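Local structure of importin subunit beta-1 (Saccharomyces cerevisiae, 5OWU) at residues Gln567-Gln570 / Glu571-Asn575; Ala523-Thr526 / Met527-Ala531; Asp124-Pro128 / His129-Pro133; Ser74-Thr77 / Gln78-Gln82. The protein carries proteins into the nucleus together with importin alpha, the subunit that recognises the classical nuclear localization signal of the cargo. All coordinates share one frame; numbering follows the deposited sequence. Where two conformers were deposited one is given.

Overall arrangement
All four contacts are local ones within a solenoid of HEAT repeats. Contacts 1 and 2 lie in HEAT 13 and HEAT 12, and their helices pack together through Leu572 on Phe521. Contacts 3 and 4 lie near the N-terminal end, where Ile125 of contact 3 packs on helix 74-87 of contact 4. The centres of contacts 1 and 3 are about 56 Å apart. Contact 2 is the most buried, contact 4 is at the surface and rich in glutamine, and contacts 1 and 3 are partly buried. Contacts 1, 2 and 4 share regular helical bonding, whereas contact 3 closes a helix with a Schellman motif and a histidine side-chain bond to a backbone carbonyl.

Contact 1: residues Gln567-Gln570 / Glu571-Asn575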
loop_
_atom_site.group_PDB
_atom_site.type_symbol
_atom_site.label_atom_id
_atom_site.label_comp_id
_atom_site.label_asym_id
_atom_site.label_seq_id
_atom_site.Cartn_x
_atom_site.Cartn_y
_atom_site.Cartn_z
ATOM N N GLN A 567 -1.222 23.983 -13.935
ATOM C CA GLN A 567 -0.995 22.929 -12.948
ATOM C C GLN A 567 0.090 23.334 -11.962
ATOM O O GLN A 567 -0.017 23.065 -10.758
ATOM C CB GLN A 567 -0.609 21.622 -13.645
ATOM C CG GLN A 567 -1.717 21.026 -14.497
ATOM C CD GLN A 567 -1.249 19.845 -15.334
ATOM O OE1 GLN A 567 -0.065 19.725 -15.656
ATOM N NE2 GLN A 567 -2.180 18.967 -15.689
ATOM N N SER A 568 1.150 23.977 -12.455
ATOM C CA SER A 568 2.216 24.426 -11.566
ATOM C C SER A 568 1.689 25.447 -10.566
ATOM O O SER A 568 1.933 25.340 -9.356
ATOM C CB SER A 568 3.366 25.005 -12.392
ATOM O OG SER A 568 4.367 25.548 -11.556
ATOM N N LEU A 569 0.938 26.434 -11.054
ATOM C CA LEU A 569 0.347 27.423 -10.162
ATOM C C LEU A 569 -0.557 26.762 -9.126
ATOM O O LEU A 569 -0.516 27.114 -7.941
ATOM C CB LEU A 569 -0.429 28.460 -10.977
ATOM C CG LEU A 569 -1.144 29.545 -10.172
ATOM C CD1 LEU A 569 -0.146 30.395 -9.390
ATOM C CD2 LEU A 569 -1.986 30.411 -11.096
ATOM N N GLN A 570 -1.388 25.808 -9.552
ATOM C CA GLN A 570 -2.291 25.139 -8.618
ATOM C C GLN A 570 -1.515 24.386 -7.538
ATOM O O GLN A 570 -1.849 24.467 -6.349
ATOM C CB GLN A 570 -3.222 24.196 -9.381
ATOM C CG GLN A 570 -4.416 24.917 -10.000
ATOM C CD GLN A 570 -4.890 24.297 -11.308
ATOM O OE1 GLN A 570 -4.428 23.227 -11.706
ATOM N NE2 GLN A 570 -5.823 24.968 -11.978
ATOM N N GLU A 571 -0.476 23.642 -7.935
ATOM C CA GLU A 571 0.348 22.933 -6.952
ATOM C C GLU A 571 1.012 23.907 -5.986
ATOM O O GLU A 571 1.091 23.636 -4.783
ATOM C CB GLU A 571 1.400 22.080 -7.664
ATOM C CG GLU A 571 2.497 21.481 -6.761
ATOM C CD GLU A 571 1.979 20.394 -5.830
ATOM O OE1 GLU A 571 0.785 20.040 -5.930
ATOM O OE2 GLU A 571 2.770 19.894 -4.995
ATOM N N LEU A 572 1.487 25.052 -6.489
ATOM C CA LEU A 572 2.091 26.053 -5.611
ATOM C C LEU A 572 1.080 26.592 -4.607
ATOM O O LEU A 572 1.392 26.754 -3.419
ATOM C CB LEU A 572 2.680 27.194 -6.440
ATOM C CG LEU A 572 3.136 28.425 -5.657
ATOM C CD1 LEU A 572 4.200 28.050 -4.606
ATOM C CD2 LEU A 572 3.670 29.477 -6.605
ATOM N N GLN A 573 -0.138 26.889 -5.061
ATOM C CA GLN A 573 -1.149 27.386 -4.132
ATOM C C GLN A 573 -1.513 26.323 -3.103
ATOM O O GLN A 573 -1.767 26.640 -1.937
ATOM C CB GLN A 573 -2.389 27.845 -4.895
ATOM C CG GLN A 573 -2.130 29.055 -5.769
ATOM C CD GLN A 573 -3.386 29.563 -6.430
ATOM O OE1 GLN A 573 -4.105 28.807 -7.076
ATOM N NE2 GLN A 573 -3.658 30.849 -6.269
ATOM N N SER A 574 -1.548 25.056 -3.520
ATOM C CA SER A 574 -1.758 23.960 -2.578
ATOM C C SER A 574 -0.648 23.914 -1.524
ATOM O O SER A 574 -0.925 23.825 -0.322
ATOM C CB SER A 574 -1.849 22.643 -3.355
ATOM O OG SER A 574 -1.875 21.517 -2.496
ATOM N N ASN A 575 0.617 23.983 -1.955
ATOM C CA ASN A 575 1.733 24.015 -1.006
ATOM C C ASN A 575 1.563 25.146 -0.004
ATOM O O ASN A 575 1.714 24.955 1.219
ATOM C CB ASN A 575 3.068 24.184 -1.745
ATOM C CG ASN A 575 3.340 23.084 -2.764
ATOM O OD1 ASN A 575 4.115 23.286 -3.702
ATOM N ND2 ASN A 575 2.709 21.927 -2.595
#
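Leu569 and Gln573 meet one turn apart on the alpha-helix 563-586, within HEAT 13. Four backbone bonds join residues 567-570 to 571-575. Glu571 N donates to Gln567 O, Leu572 N to Ser568 O, Gln573 N to Leu569 O and Ser574 N to Gln570 O, each at 2.9 Å. All four carbonyls of the first segment are therefore satisfied within the helix.

The side chains find their polar partners in different places. Gln573 CG, anti to the carbonyl carbon (chi1 -66°), passes 3.3 Å from Leu569 O and 4.3 Å from Leu569 CD1. Its amide NE2 donates to Thr553 OG1 of helix 536-553. Ser574 OG bonds to Asp617 OD2, and Ser568 OG has a weak bond with Arg517 NH2. Leu572 turns its hydrocarbon branches to Arg517 and Phe521 of helix 516-530.

Within 571-575 the side chains of Glu571 and Asn575 are also paired. The Glu571 chain bends at chi2 (69°), which brings its carboxylate alongside the next turn. Asn575 ND2 donates to Glu571 OE2 at 3.1 Å. The oxygen lies close to the amide plane of Asn575, but the nitrogen meets OE2 from above the carboxylate plane.

Contact 2: residues Ala523-Thr526 / Met527-Ala531; sequences ALTT and MVEYA
Thr526 and Tyr530 lie side by side, one turn apart, in the last turns of helix 516-530, the second helix of HEAT 12. The backbone bonds are the usual helical ones. Met527 N donates to Ala523 O, Val528 N to Leu524 O, Glu529 N to Thr525 O and Tyr530 N to Thr526 O. After them Ala531 N turns to Val528 O at 3.1 Å, as the helix gives way to a loop.

The side chains meet by van der Waals contact. The methyl CG2 of Thr526 is 3.8 Å from Tyr530 CD1. The backbone oxygen Thr526 O lies at the edge of that ring, in its plane, 3.5 Å from the same CD1. An alanine in place of Tyr530 would take away this ring edge and is likely to leave the Thr526 methyl without its aromatic neighbour. Thr525 and Glu529 also run side by side. The torsion that sets Thr525 CG2 opposite the backbone N lays the methyl beside the Glu529 carboxylate, 3.6 Å from OE2. Met527 CG, beside the backbone N (chi1 -56°), lies 3.2 Å from Ala523 O. Beyond it the chain bends twice and leads away from 523-526.

Four neighbouring helices pack against these turns. Met527 packs on Leu503 of helix 496-507, Val481 of helix 467-484 and Ile542 of helix 536-553. Thr525 and Val528 face helix 563-586, whose Lys586 NZ bonds to Val528 O and Ala531 O.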
loop_
_atom_site.group_PDB
_atom_site.type_symbol
_atom_site.label_atom_id
_atom_site.label_comp_id
_atom_site.label_asym_id
_atom_site.label_seq_id
_atom_site.Cartn_x
_atom_site.Cartn_y
_atom_site.Cartn_z
ATOM N N ALA A 523 9.112 21.296 4.105
ATOM C CA ALA A 523 10.001 21.483 5.245
ATOM C C ALA A 523 9.513 22.630 6.112
ATOM O O ALA A 523 9.576 22.543 7.348
ATOM C CB ALA A 523 11.438 21.720 4.778
ATOM N N LEU A 524 8.946 23.672 5.493
ATOM C CA LEU A 524 8.400 24.759 6.293
ATOM C C LEU A 524 7.308 24.245 7.215
ATOM O O LEU A 524 7.217 24.659 8.377
ATOM C CB LEU A 524 7.872 25.879 5.394
ATOM C CG LEU A 524 8.931 26.763 4.728
ATOM C CD1 LEU A 524 8.244 27.789 3.853
ATOM C CD2 LEU A 524 9.822 27.447 5.751
ATOM N N THR A 525 6.495 23.306 6.731
ATOM C CA THR A 525 5.465 22.749 7.594
ATOM C C THR A 525 6.103 22.093 8.807
ATOM O O THR A 525 5.707 22.350 9.952
ATOM C CB THR A 525 4.600 21.771 6.804
ATOM O OG1 THR A 525 3.907 22.497 5.774
ATOM C CG2 THR A 525 3.583 21.099 7.701
ATOM N N THR A 526 7.147 21.293 8.577
ATOM C CA THR A 526 7.885 20.711 9.692
ATOM C C THR A 526 8.388 21.806 10.625
ATOM O O THR A 526 8.227 21.714 11.850
ATOM C CB THR A 526 9.045 19.859 9.160
ATOM O OG1 THR A 526 8.526 18.746 8.425
ATOM C CG2 THR A 526 9.915 19.339 10.289
ATOM N N MET A 527 8.971 22.878 10.063
ATOM C CA MET A 527 9.506 23.920 10.934
ATOM C C MET A 527 8.402 24.465 11.823
ATOM O O MET A 527 8.613 24.722 13.017
ATOM C CB MET A 527 10.130 25.057 10.126
ATOM C CG MET A 527 11.208 24.651 9.155
ATOM S SD MET A 527 12.495 23.677 9.917
ATOM C CE MET A 527 13.458 24.928 10.767
ATOM N N VAL A 528 7.206 24.626 11.257
ATOM C CA VAL A 528 6.100 25.154 12.039
ATOM C C VAL A 528 5.749 24.182 13.149
ATOM O O VAL A 528 5.631 24.558 14.321
ATOM C CB VAL A 528 4.885 25.433 11.138
ATOM C CG1 VAL A 528 3.654 25.780 11.986
ATOM C CG2 VAL A 528 5.194 26.547 10.176
ATOM N N GLU A 529 5.634 22.904 12.801
ATOM C CA GLU A 529 5.050 21.956 13.735
ATOM C C GLU A 529 5.977 21.687 14.913
ATOM O O GLU A 529 5.501 21.401 16.015
ATOM C CB GLU A 529 4.680 20.685 12.978
ATOM C CG GLU A 529 3.494 20.948 12.018
ATOM C CD GLU A 529 3.170 19.791 11.093
ATOM O OE1 GLU A 529 4.081 18.991 10.783
ATOM O OE2 GLU A 529 1.995 19.695 10.664
ATOM N N TYR A 530 7.287 21.841 14.728
ATOM C CA TYR A 530 8.237 21.657 15.815
ATOM C C TYR A 530 8.679 22.962 16.464
ATOM O O TYR A 530 9.516 22.927 17.370
ATOM C CB TYR A 530 9.464 20.889 15.312
ATOM C CG TYR A 530 9.188 19.416 15.105
ATOM C CD1 TYR A 530 8.692 18.942 13.897
ATOM C CD2 TYR A 530 9.403 18.506 16.131
ATOM C CE1 TYR A 530 8.429 17.591 13.713
ATOM C CE2 TYR A 530 9.141 17.158 15.959
ATOM C CZ TYR A 530 8.660 16.706 14.750
ATOM O OH TYR A 530 8.413 15.366 14.582
ATOM N N ALA A 531 8.140 24.107 16.048
ATOM C CA ALA A 531 8.613 25.375 16.596
ATOM C C ALA A 531 8.292 25.465 18.082
ATOM O O ALA A 531 7.251 24.991 18.539
ATOM C CB ALA A 531 7.997 26.559 15.850
#

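Contact 3: residues Asp124-Pro128 / His129-Pro133; sequences DIELP and HGAWP
Glu126 O accepts two bonds where helix 109-126 of HEAT 3 ends, from His129 N at 2.8 Å and from Ala131 N at 3.1 Å. The two donors approach from opposite faces of the carbonyl plane. Gly130 N bonds to Leu127 O at 2.9 Å. Together with the Ala131 bond this makes a Schellman motif, and Gly130 is its C-prime residue, with a positive phi (59°) that favours glycine.

The packed side is built on Glu126. Its OE1 lies 3.3 Å from Trp132 CB, and the carboxylate and indole planes are 76° apart. OE1 forms a salt bridge with Lys97, which also makes a cation-pi contact with Trp132. OE2 accepts from Trp84 NE1. The buried carboxylate thus has partners for both oxygens, and the lysine would be expected to stabilise its negative charge. Leu127 CD2 meets Ala131 O at 3.6 Å.

The outer side is open to solvent: Pro128, His129 and Gly130 are exposed. One bond still holds the imidazole, from His129 ND1 to Ile125 O at 2.9 Å, with the oxygen tilted from the ring plane.

The turn leads into helix 133-142. Ile125 and His129 lean on helix 74-87, Leu127 touches Met162 of helix 149-165, and Trp132 packs on Leu101 of helix 90-104.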
loop_
_atom_site.group_PDB
_atom_site.type_symbol
_atom_site.label_atom_id
_atom_site.label_comp_id
_atom_site.label_asym_id
_atom_site.label_seq_id
_atom_site.Cartn_x
_atom_site.Cartn_y
_atom_site.Cartn_z
ATOM N N ASP A 124 -12.819 -22.528 -12.340
ATOM C CA ASP A 124 -12.808 -22.029 -10.974
ATOM C C ASP A 124 -14.119 -22.327 -10.273
ATOM O O ASP A 124 -14.140 -22.480 -9.048
ATOM C CB ASP A 124 -12.527 -20.529 -10.957
ATOM C CG ASP A 124 -11.047 -20.211 -11.122
ATOM O OD1 ASP A 124 -10.223 -21.134 -11.001
ATOM O OD2 ASP A 124 -10.707 -19.041 -11.370
ATOM N N ILE A 125 -15.221 -22.418 -11.019
ATOM C CA ILE A 125 -16.467 -22.838 -10.381
ATOM C C ILE A 125 -16.511 -24.351 -10.188
ATOM O O ILE A 125 -16.856 -24.839 -9.109
ATOM C CB ILE A 125 -17.676 -22.352 -11.193
ATOM C CG1 ILE A 125 -17.775 -20.832 -11.116
ATOM C CG2 ILE A 125 -18.968 -22.991 -10.657
ATOM C CD1 ILE A 125 -18.587 -20.223 -12.240
ATOM N N GLU A 126 -16.182 -25.121 -11.222
ATOM C CA GLU A 126 -16.510 -26.542 -11.229
ATOM C C GLU A 126 -15.464 -27.429 -10.552
ATOM O O GLU A 126 -15.830 -28.377 -9.851
ATOM C CB GLU A 126 -16.726 -27.012 -12.665
ATOM C CG GLU A 126 -17.942 -26.345 -13.341
ATOM C CD GLU A 126 -18.525 -27.185 -14.460
ATOM O OE1 GLU A 126 -17.871 -28.162 -14.886
ATOM O OE2 GLU A 126 -19.645 -26.868 -14.916
ATOM N N LEU A 127 -14.174 -27.170 -10.753
ATOM C CA LEU A 127 -13.159 -28.060 -10.193
ATOM C C LEU A 127 -13.282 -28.201 -8.683
ATOM O O LEU A 127 -13.181 -29.338 -8.186
ATOM C CB LEU A 127 -11.753 -27.580 -10.581
ATOM C CG LEU A 127 -11.379 -27.647 -12.065
ATOM C CD1 LEU A 127 -9.974 -27.112 -12.282
ATOM C CD2 LEU A 127 -11.485 -29.055 -12.607
ATOM N N PRO A 128 -13.501 -27.137 -7.908
ATOM C CA PRO A 128 -13.723 -27.320 -6.463
ATOM C C PRO A 128 -14.926 -28.192 -6.137
ATOM O O PRO A 128 -15.011 -28.711 -5.017
ATOM C CB PRO A 128 -13.918 -25.885 -5.954
ATOM C CG PRO A 128 -13.269 -25.024 -6.983
ATOM C CD PRO A 128 -13.475 -25.715 -8.289
ATOM N N HIS A 129 -15.863 -28.368 -7.067
ATOM C CA HIS A 129 -17.008 -29.244 -6.869
ATOM C C HIS A 129 -16.810 -30.612 -7.527
ATOM O O HIS A 129 -17.793 -31.302 -7.822
ATOM C CB HIS A 129 -18.277 -28.577 -7.403
ATOM C CG HIS A 129 -18.707 -27.370 -6.624
ATOM N ND1 HIS A 129 -18.133 -26.129 -6.790
ATOM C CD2 HIS A 129 -19.668 -27.214 -5.682
ATOM C CE1 HIS A 129 -18.715 -25.263 -5.978
ATOM N NE2 HIS A 129 -19.648 -25.897 -5.293
ATOM N N GLY A 130 -15.561 -31.003 -7.777
ATOM C CA GLY A 130 -15.261 -32.285 -8.398
ATOM C C GLY A 130 -15.880 -32.502 -9.763
ATOM O O GLY A 130 -16.127 -33.652 -10.145
ATOM N N ALA A 131 -16.133 -31.434 -10.515
ATOM C CA ALA A 131 -16.728 -31.531 -11.840
ATOM C C ALA A 131 -15.677 -31.214 -12.909
ATOM O O ALA A 131 -14.496 -31.030 -12.610
ATOM C CB ALA A 131 -17.941 -30.609 -11.935
ATOM N N TRP A 132 -16.128 -31.145 -14.168
ATOM C CA TRP A 132 -15.296 -31.006 -15.360
ATOM C C TRP A 132 -14.037 -31.868 -15.247
ATOM O O TRP A 132 -12.924 -31.365 -15.428
ATOM C CB TRP A 132 -14.930 -29.532 -15.605
ATOM C CG TRP A 132 -14.674 -29.198 -17.070
ATOM C CD1 TRP A 132 -14.696 -30.068 -18.128
ATOM C CD2 TRP A 132 -14.373 -27.904 -17.631
ATOM N NE1 TRP A 132 -14.424 -29.402 -19.300
ATOM C CE2 TRP A 132 -14.224 -28.076 -19.022
ATOM C CE3 TRP A 132 -14.218 -26.622 -17.090
ATOM C CZ2 TRP A 132 -13.931 -27.017 -19.879
ATOM C CZ3 TRP A 132 -13.923 -25.574 -17.940
ATOM C CH2 TRP A 132 -13.784 -25.777 -19.320
ATOM N N PRO A 133 -14.165 -33.171 -14.970
ATOM C CA PRO A 133 -12.959 -34.006 -14.836
ATOM C C PRO A 133 -12.188 -34.164 -16.132
ATOM O O PRO A 133 -11.011 -34.536 -16.095
ATOM C CB PRO A 133 -13.515 -35.353 -14.357
ATOM C CG PRO A 133 -14.895 -35.401 -14.924
ATOM C CD PRO A 133 -15.398 -33.972 -14.857
#

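Contact 4: residues Ser74-Thr77 / Gln78-Gln82; sequences SVKT and QQFAQ
Val75 and Lys76 both reach Gln79 on the exposed first turns of the alpha-helix 74-87, within the importin-beta N-terminal domain. Just before these turns, Asp73 OD1 accepts from Val75 N, and Asp73 O is bonded to Thr77 OG1.

Gln78 comes first in the second segment. Its N donates to Ser74 O at 3.0 Å. Its side chain takes little part beyond CB, which lies 3.6 Å from Val75 O.

Gln79 is next and carries most of the side-chain contact. Its N bonds to Val75 O, in the carbonyl plane. The chain leaves CA beside the backbone N (chi1 -72°) and then runs extended, back along the preceding turn. This puts the two ends of the amide against different neighbours. NE2 is 3.4 Å from the methyl Val75 CG1. OE1 looks to Lys76, whose chain is bent at chi2 and chi4 and carries NZ to 3.8 Å from Gln79 OE1. That distance is long for a hydrogen bond, so any attraction is probably weak.

Phe80 follows, with the straightest backbone bond of the four, from Phe80 N to Lys76 O (N-H...O angle 171°). One ring face is turned to the backbone carbonyl of Lys76. Glu68 and Ser71 of the preceding loop also touch the ring.

Ala81 N donates to Thr77 O. The methyl of Ala81 rests over the previous turn, with Ala81 CB 3.6 Å from Thr77 O. Gln82 carries the helical bonding on, its N donating to Gln78 O at 3.0 Å.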
loop_
_atom_site.group_PDB
_atom_site.type_symbol
_atom_site.label_atom_id
_atom_site.label_comp_id
_atom_site.label_asym_id
_atom_site.label_seq_id
_atom_site.Cartn_x
_atom_site.Cartn_y
_atom_site.Cartn_z
ATOM N N SER A 74 -16.164 -11.410 -3.162
ATOM C CA SER A 74 -16.384 -12.806 -2.803
ATOM C C SER A 74 -17.867 -13.159 -2.816
ATOM O O SER A 74 -18.246 -14.269 -3.217
ATOM C CB SER A 74 -15.774 -13.085 -1.431
ATOM O OG SER A 74 -14.410 -12.700 -1.404
ATOM N N VAL A 75 -18.725 -12.233 -2.378
ATOM C CA VAL A 75 -20.163 -12.491 -2.376
ATOM C C VAL A 75 -20.661 -12.694 -3.803
ATOM O O VAL A 75 -21.382 -13.656 -4.102
ATOM C CB VAL A 75 -20.912 -11.347 -1.668
ATOM C CG1 VAL A 75 -22.417 -11.578 -1.697
ATOM C CG2 VAL A 75 -20.431 -11.207 -0.228
ATOM N N LYS A 76 -20.274 -11.790 -4.706
ATOM C CA LYS A 76 -20.616 -11.950 -6.116
ATOM C C LYS A 76 -20.046 -13.247 -6.674
ATOM O O LYS A 76 -20.712 -13.944 -7.443
ATOM C CB LYS A 76 -20.104 -10.753 -6.921
ATOM C CG LYS A 76 -20.926 -9.478 -6.758
ATOM C CD LYS A 76 -22.238 -9.551 -7.526
ATOM C CE LYS A 76 -23.120 -8.338 -7.252
ATOM N NZ LYS A 76 -23.548 -8.256 -5.825
ATOM N N THR A 77 -18.808 -13.581 -6.309
ATOM C CA THR A 77 -18.227 -14.853 -6.722
ATOM C C THR A 77 -19.153 -16.014 -6.378
ATOM O O THR A 77 -19.465 -16.851 -7.234
ATOM C CB THR A 77 -16.853 -15.033 -6.064
ATOM O OG1 THR A 77 -15.906 -14.165 -6.696
ATOM C CG2 THR A 77 -16.352 -16.475 -6.175
ATOM N N GLN A 78 -19.609 -16.074 -5.120
ATOM C CA GLN A 78 -20.486 -17.164 -4.691
ATOM C C GLN A 78 -21.811 -17.159 -5.450
ATOM O O GLN A 78 -22.310 -18.221 -5.854
ATOM C CB GLN A 78 -20.739 -17.062 -3.185
ATOM C CG GLN A 78 -21.514 -18.230 -2.583
ATOM C CD GLN A 78 -20.703 -19.515 -2.526
ATOM O OE1 GLN A 78 -19.669 -19.647 -3.184
ATOM N NE2 GLN A 78 -21.168 -20.469 -1.726
ATOM N N GLN A 79 -22.410 -15.978 -5.630
ATOM C CA GLN A 79 -23.663 -15.891 -6.376
ATOM C C GLN A 79 -23.491 -16.399 -7.804
ATOM O O GLN A 79 -24.319 -17.166 -8.308
ATOM C CB GLN A 79 -24.169 -14.447 -6.378
ATOM C CG GLN A 79 -24.700 -13.985 -5.032
ATOM C CD GLN A 79 -24.934 -12.488 -4.977
ATOM O OE1 GLN A 79 -24.968 -11.814 -6.008
ATOM N NE2 GLN A 79 -25.087 -11.957 -3.769
ATOM N N PHE A 80 -22.418 -15.969 -8.474
ATOM C CA PHE A 80 -22.142 -16.431 -9.831
ATOM C C PHE A 80 -21.957 -17.941 -9.870
ATOM O O PHE A 80 -22.447 -18.615 -10.787
ATOM C CB PHE A 80 -20.891 -15.738 -10.383
ATOM C CG PHE A 80 -21.076 -14.280 -10.731
ATOM C CD1 PHE A 80 -22.333 -13.697 -10.790
ATOM C CD2 PHE A 80 -19.969 -13.493 -11.027
ATOM C CE1 PHE A 80 -22.479 -12.360 -11.118
ATOM C CE2 PHE A 80 -20.115 -12.161 -11.358
ATOM C CZ PHE A 80 -21.378 -11.593 -11.398
ATOM N N ALA A 81 -21.253 -18.494 -8.881
ATOM C CA ALA A 81 -21.039 -19.936 -8.857
ATOM C C ALA A 81 -22.367 -20.671 -8.762
ATOM O O ALA A 81 -22.639 -21.600 -9.534
ATOM C CB ALA A 81 -20.122 -20.319 -7.691
ATOM N N GLN A 82 -23.218 -20.265 -7.816
ATOM C CA GLN A 82 -24.496 -20.950 -7.663
ATOM C C GLN A 82 -25.392 -20.763 -8.886
ATOM O O GLN A 82 -26.148 -21.677 -9.247
ATOM C CB GLN A 82 -25.210 -20.468 -6.402
ATOM C CG GLN A 82 -26.576 -21.131 -6.207
ATOM C CD GLN A 82 -27.203 -20.826 -4.864
ATOM O OE1 GLN A 82 -26.509 -20.543 -3.888
ATOM N NE2 GLN A 82 -28.528 -20.881 -4.810
#